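Local coordinates for transcriptional regulator AefR (PDB 3CDL), which probably acts as a DNA-binding transcription factor of the TetR family, recognising regulatory sequences through an N-terminal helix-turn-helix, at residues Glu54-Trp65 against Glu118-Ile127. Sequence-based numbering, arbitrary orientation.
Sequences EELFAEMLQRLW and ERAQVWLARI
The indole of W65 is sandwiched: the carbonyl O of L61, four residues earlier in the chain, sits over the ring centre on one face, while I127 CD1 and the carbonyl O of R126 lie over the opposite face. I127 contributes a CH-pi contact, its CD1 3.6 Å from the centroid of the five-membered ring of W65. That same ring turns its edge, led by CD1, onto the face of W123 in a T-shaped stack, the planes at 66°. Its centroid is 4.6 Å from that of the six-membered ring of W123. W65 NE1 is buried here and has no hydrogen-bonding partner in the model. L61 CD1 lies over the same face of W123, at the five-membered ring, 3.8 Å from W123 CD1. At the far corner of the W65 indole, CH2 rests against one face of the inclined R126 guanidinium, 3.3 Å from R126 NE. The Q62 amide crosses R126 at about a right angle; Q62 OE1 comes to 2.9 Å from R126 NH1, but the angle is too poor for a hydrogen bond.

Toward the start of both segments, R119 lays its aliphatic chain over one face of F57. Its CD is 3.7 Å from the F57 centroid. That approach is only 12° off the ring normal, whereas the cation is too distant for more than a weak attraction. V122 CG2 meets the ring edge.

The segment axes cross at -41°, and large side chains span their 11.2 Å separation. Helix 53-64 follows the predicted helix-turn-helix, as the fourth helix does in TetR-family proteins, so the contact ties the DNA-binding part to the C-terminal, probably regulatory, domain. L56 and M60, on a different part of its surface, pack on helix 9-24. M60 and W123 both touch helix 100-114, and W123 also stacks on F174 of the second subunit.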
loop_
_atom_site.group_PDB
_atom_site.type_symbol
_atom_site.label_atom_id
_atom_site.label_comp_id
_atom_site.label_asym_id
_atom_site.label_seq_id
_atom_site.Cartn_x
_atom_site.Cartn_y
_atom_site.Cartn_z
ATOM N N GLU B 54 -19.932 -10.430 -8.346
ATOM C CA GLU B 54 -18.743 -10.778 -9.152
ATOM C C GLU B 54 -18.591 -9.864 -10.375
ATOM O O GLU B 54 -17.556 -9.224 -10.550
ATOM C CB GLU B 54 -18.789 -12.238 -9.637
ATOM C CG GLU B 54 -18.225 -13.288 -8.667
ATOM C CD GLU B 54 -17.594 -14.504 -9.376
ATOM O OE1 GLU B 54 -16.937 -14.302 -10.431
ATOM O OE2 GLU B 54 -17.735 -15.656 -8.872
ATOM N N GLU B 55 -19.628 -9.809 -11.215
ATOM C CA GLU B 55 -19.594 -9.023 -12.451
ATOM C C GLU B 55 -19.476 -7.529 -12.146
ATOM O O GLU B 55 -18.969 -6.756 -12.959
ATOM C CB GLU B 55 -20.828 -9.313 -13.312
ATOM C CG GLU B 55 -20.541 -9.493 -14.814
ATOM C CD GLU B 55 -20.990 -8.306 -15.701
ATOM O OE1 GLU B 55 -20.932 -7.139 -15.252
ATOM O OE2 GLU B 55 -21.401 -8.541 -16.866
ATOM N N LEU B 56 -19.931 -7.132 -10.964
ATOM C CA LEU B 56 -19.861 -5.741 -10.536
ATOM C C LEU B 56 -18.481 -5.431 -9.965
ATOM O O LEU B 56 -17.874 -4.387 -10.277
ATOM C CB LEU B 56 -20.972 -5.463 -9.512
ATOM C CG LEU B 56 -20.977 -4.181 -8.668
ATOM C CD1 LEU B 56 -21.103 -2.891 -9.522
ATOM C CD2 LEU B 56 -22.099 -4.289 -7.662
ATOM N N PHE B 57 -17.991 -6.346 -9.125
ATOM C CA PHE B 57 -16.619 -6.289 -8.640
ATOM C C PHE B 57 -15.617 -6.302 -9.793
ATOM O O PHE B 57 -14.606 -5.600 -9.739
ATOM C CB PHE B 57 -16.323 -7.442 -7.680
ATOM C CG PHE B 57 -14.945 -7.385 -7.087
ATOM C CD1 PHE B 57 -14.669 -6.528 -6.026
ATOM C CD2 PHE B 57 -13.928 -8.171 -7.596
ATOM C CE1 PHE B 57 -13.432 -6.455 -5.493
ATOM C CE2 PHE B 57 -12.666 -8.106 -7.070
ATOM C CZ PHE B 57 -12.409 -7.237 -6.015
ATOM N N ALA B 58 -15.903 -7.097 -10.826
ATOM C CA ALA B 58 -15.054 -7.182 -12.018
ATOM C C ALA B 58 -14.894 -5.818 -12.666
ATOM O O ALA B 58 -13.805 -5.464 -13.093
ATOM C CB ALA B 58 -15.617 -8.171 -13.020
ATOM N N GLU B 59 -15.987 -5.055 -12.700
ATOM C CA GLU B 59 -16.027 -3.757 -13.350
ATOM C C GLU B 59 -15.258 -2.719 -12.552
ATOM O O GLU B 59 -14.490 -1.946 -13.107
ATOM C CB GLU B 59 -17.472 -3.294 -13.523
ATOM C CG GLU B 59 -17.799 -2.737 -14.914
ATOM C CD GLU B 59 -17.131 -1.422 -15.217
ATOM O OE1 GLU B 59 -17.812 -0.376 -15.184
ATOM O OE2 GLU B 59 -15.920 -1.431 -15.502
HETATM N N MSE B 60 -15.477 -2.714 -11.241
HETATM C CA MSE B 60 -14.730 -1.866 -10.321
HETATM C C MSE B 60 -13.220 -2.083 -10.386
HETATM O O MSE B 60 -12.449 -1.127 -10.329
HETATM C CB MSE B 60 -15.204 -2.128 -8.903
HETATM C CG MSE B 60 -16.304 -1.219 -8.458
HETATM SE SE MSE B 60 -17.134 -1.837 -6.821
HETATM C CE MSE B 60 -15.618 -2.424 -5.764
ATOM N N LEU B 61 -12.804 -3.343 -10.484
ATOM C CA LEU B 61 -11.398 -3.688 -10.626
ATOM C C LEU B 61 -10.824 -3.068 -11.906
ATOM O O LEU B 61 -9.891 -2.261 -11.837
ATOM C CB LEU B 61 -11.233 -5.209 -10.618
ATOM C CG LEU B 61 -9.960 -5.838 -10.066
ATOM C CD1 LEU B 61 -9.713 -5.427 -8.611
ATOM C CD2 LEU B 61 -10.019 -7.363 -10.199
ATOM N N GLN B 62 -11.403 -3.424 -13.059
ATOM C CA GLN B 62 -11.006 -2.864 -14.359
ATOM C C GLN B 62 -10.755 -1.366 -14.257
ATOM O O GLN B 62 -9.754 -0.869 -14.753
ATOM C CB GLN B 62 -12.067 -3.121 -15.445
ATOM C CG GLN B 62 -12.559 -4.577 -15.619
ATOM C CD GLN B 62 -11.504 -5.545 -16.160
ATOM O OE1 GLN B 62 -11.543 -5.934 -17.334
ATOM N NE2 GLN B 62 -10.566 -5.950 -15.300
ATOM N N ARG B 63 -11.673 -0.671 -13.587
ATOM C CA ARG B 63 -11.643 0.782 -13.410
ATOM C C ARG B 63 -10.492 1.274 -12.561
ATOM O O ARG B 63 -10.074 2.427 -12.681
ATOM C CB ARG B 63 -12.923 1.247 -12.731
ATOM C CG ARG B 63 -14.095 1.401 -13.625
ATOM C CD ARG B 63 -15.206 2.079 -12.862
ATOM N NE ARG B 63 -16.489 1.960 -13.548
ATOM C CZ ARG B 63 -17.475 2.842 -13.446
ATOM N NH1 ARG B 63 -17.324 3.922 -12.694
ATOM N NH2 ARG B 63 -18.604 2.648 -14.107
ATOM N N LEU B 64 -9.997 0.405 -11.689
ATOM C CA LEU B 64 -9.036 0.809 -10.682
ATOM C C LEU B 64 -7.648 1.000 -11.258
ATOM O O LEU B 64 -7.278 2.114 -11.610
ATOM C CB LEU B 64 -9.014 -0.173 -9.513
ATOM C CG LEU B 64 -8.228 0.365 -8.323
ATOM C CD1 LEU B 64 -8.742 1.740 -7.940
ATOM C CD2 LEU B 64 -8.307 -0.577 -7.162
ATOM N N TRP B 65 -6.883 -0.081 -11.363
ATOM C CA TRP B 65 -5.528 0.013 -11.884
ATOM C C TRP B 65 -5.500 0.342 -13.386
ATOM O O TRP B 65 -4.429 0.406 -13.998
ATOM C CB TRP B 65 -4.695 -1.235 -11.530
ATOM C CG TRP B 65 -5.461 -2.541 -11.538
ATOM C CD1 TRP B 65 -5.673 -3.371 -10.475
ATOM C CD2 TRP B 65 -6.101 -3.160 -12.664
ATOM N NE1 TRP B 65 -6.406 -4.466 -10.864
ATOM C CE2 TRP B 65 -6.683 -4.363 -12.202
ATOM C CE3 TRP B 65 -6.242 -2.813 -14.020
ATOM C CZ2 TRP B 65 -7.400 -5.223 -13.045
ATOM C CZ3 TRP B 65 -6.953 -3.667 -14.860
ATOM C CH2 TRP B 65 -7.525 -4.858 -14.365
ATOM N N GLU B 118 -10.214 -15.479 -2.682
ATOM C CA GLU B 118 -10.799 -15.574 -4.037
ATOM C C GLU B 118 -10.763 -14.269 -4.805
ATOM O O GLU B 118 -10.651 -14.249 -6.026
ATOM C CB GLU B 118 -12.262 -16.015 -3.932
ATOM C CG GLU B 118 -13.130 -15.800 -5.189
ATOM C CD GLU B 118 -14.373 -16.685 -5.193
ATOM O OE1 GLU B 118 -15.494 -16.126 -5.288
ATOM O OE2 GLU B 118 -14.231 -17.932 -5.093
ATOM N N ARG B 119 -10.907 -13.180 -4.075
ATOM C CA ARG B 119 -10.938 -11.875 -4.657
ATOM C C ARG B 119 -9.481 -11.447 -4.895
ATOM O O ARG B 119 -9.185 -10.715 -5.849
ATOM C CB ARG B 119 -11.642 -10.949 -3.685
ATOM C CG ARG B 119 -12.571 -9.922 -4.281
ATOM C CD ARG B 119 -14.008 -10.363 -4.528
ATOM N NE ARG B 119 -14.736 -10.893 -3.364
ATOM C CZ ARG B 119 -14.843 -10.288 -2.182
ATOM N NH1 ARG B 119 -14.235 -9.133 -1.987
ATOM N NH2 ARG B 119 -15.525 -10.847 -1.193
ATOM N N ALA B 120 -8.569 -11.917 -4.039
ATOM C CA ALA B 120 -7.140 -11.673 -4.230
ATOM C C ALA B 120 -6.657 -12.332 -5.516
ATOM O O ALA B 120 -5.928 -11.734 -6.278
ATOM C CB ALA B 120 -6.347 -12.172 -3.055
ATOM N N GLN B 121 -7.102 -13.549 -5.773
ATOM C CA GLN B 121 -6.692 -14.257 -6.980
ATOM C C GLN B 121 -7.279 -13.715 -8.290
ATOM O O GLN B 121 -6.779 -14.032 -9.360
ATOM C CB GLN B 121 -6.930 -15.762 -6.836
ATOM C CG GLN B 121 -8.330 -16.236 -7.115
ATOM C CD GLN B 121 -8.474 -17.738 -6.898
ATOM O OE1 GLN B 121 -9.572 -18.288 -6.974
ATOM N NE2 GLN B 121 -7.367 -18.401 -6.610
ATOM N N VAL B 122 -8.334 -12.908 -8.212
ATOM C CA VAL B 122 -8.829 -12.232 -9.412
ATOM C C VAL B 122 -8.066 -10.926 -9.629
ATOM O O VAL B 122 -7.872 -10.499 -10.756
ATOM C CB VAL B 122 -10.386 -12.053 -9.448
ATOM C CG1 VAL B 122 -11.086 -13.413 -9.501
ATOM C CG2 VAL B 122 -10.881 -11.270 -8.279
ATOM N N TRP B 123 -7.620 -10.318 -8.536
ATOM C CA TRP B 123 -6.738 -9.151 -8.558
ATOM C C TRP B 123 -5.421 -9.539 -9.227
ATOM O O TRP B 123 -4.944 -8.859 -10.124
ATOM C CB TRP B 123 -6.436 -8.739 -7.121
ATOM C CG TRP B 123 -6.327 -7.284 -6.850
ATOM C CD1 TRP B 123 -7.163 -6.544 -6.070
ATOM C CD2 TRP B 123 -5.308 -6.386 -7.316
ATOM N NE1 TRP B 123 -6.744 -5.233 -6.028
ATOM C CE2 TRP B 123 -5.607 -5.108 -6.785
ATOM C CE3 TRP B 123 -4.178 -6.534 -8.132
ATOM C CZ2 TRP B 123 -4.822 -3.982 -7.051
ATOM C CZ3 TRP B 123 -3.400 -5.419 -8.402
ATOM C CH2 TRP B 123 -3.725 -4.152 -7.860
ATOM N N LEU B 124 -4.849 -10.650 -8.775
ATOM C CA LEU B 124 -3.510 -11.032 -9.161
ATOM C C LEU B 124 -3.410 -11.758 -10.496
ATOM O O LEU B 124 -2.341 -11.783 -11.088
ATOM C CB LEU B 124 -2.810 -11.793 -8.016
ATOM C CG LEU B 124 -2.961 -13.279 -7.668
ATOM C CD1 LEU B 124 -1.701 -14.032 -8.073
ATOM C CD2 LEU B 124 -3.189 -13.447 -6.165
ATOM N N ALA B 125 -4.510 -12.327 -10.985
ATOM C CA ALA B 125 -4.545 -12.849 -12.356
ATOM C C ALA B 125 -4.733 -11.701 -13.353
ATOM O O ALA B 125 -4.273 -11.770 -14.495
ATOM C CB ALA B 125 -5.637 -13.914 -12.520
ATOM N N ARG B 126 -5.390 -10.638 -12.891
ATOM C CA ARG B 126 -5.667 -9.452 -13.701
ATOM C C ARG B 126 -4.543 -8.412 -13.651
ATOM O O ARG B 126 -4.573 -7.416 -14.382
ATOM C CB ARG B 126 -7.011 -8.823 -13.293
ATOM C CG ARG B 126 -8.244 -9.442 -13.994
ATOM C CD ARG B 126 -8.729 -8.641 -15.243
ATOM N NE ARG B 126 -7.687 -7.804 -15.862
ATOM C CZ ARG B 126 -7.814 -7.114 -16.997
ATOM N NH1 ARG B 126 -8.947 -7.147 -17.692
ATOM N NH2 ARG B 126 -6.794 -6.386 -17.439
ATOM N N ILE B 127 -3.561 -8.644 -12.785
ATOM C CA ILE B 127 -2.389 -7.772 -12.703
ATOM C C ILE B 127 -1.187 -8.487 -13.335
ATOM O O ILE B 127 -0.023 -8.220 -13.019
ATOM C CB ILE B 127 -2.144 -7.216 -11.243
ATOM C CG1 ILE B 127 -1.577 -5.790 -11.291
ATOM C CG2 ILE B 127 -1.285 -8.151 -10.383
ATOM C CD1 ILE B 127 -2.595 -4.707 -11.728
#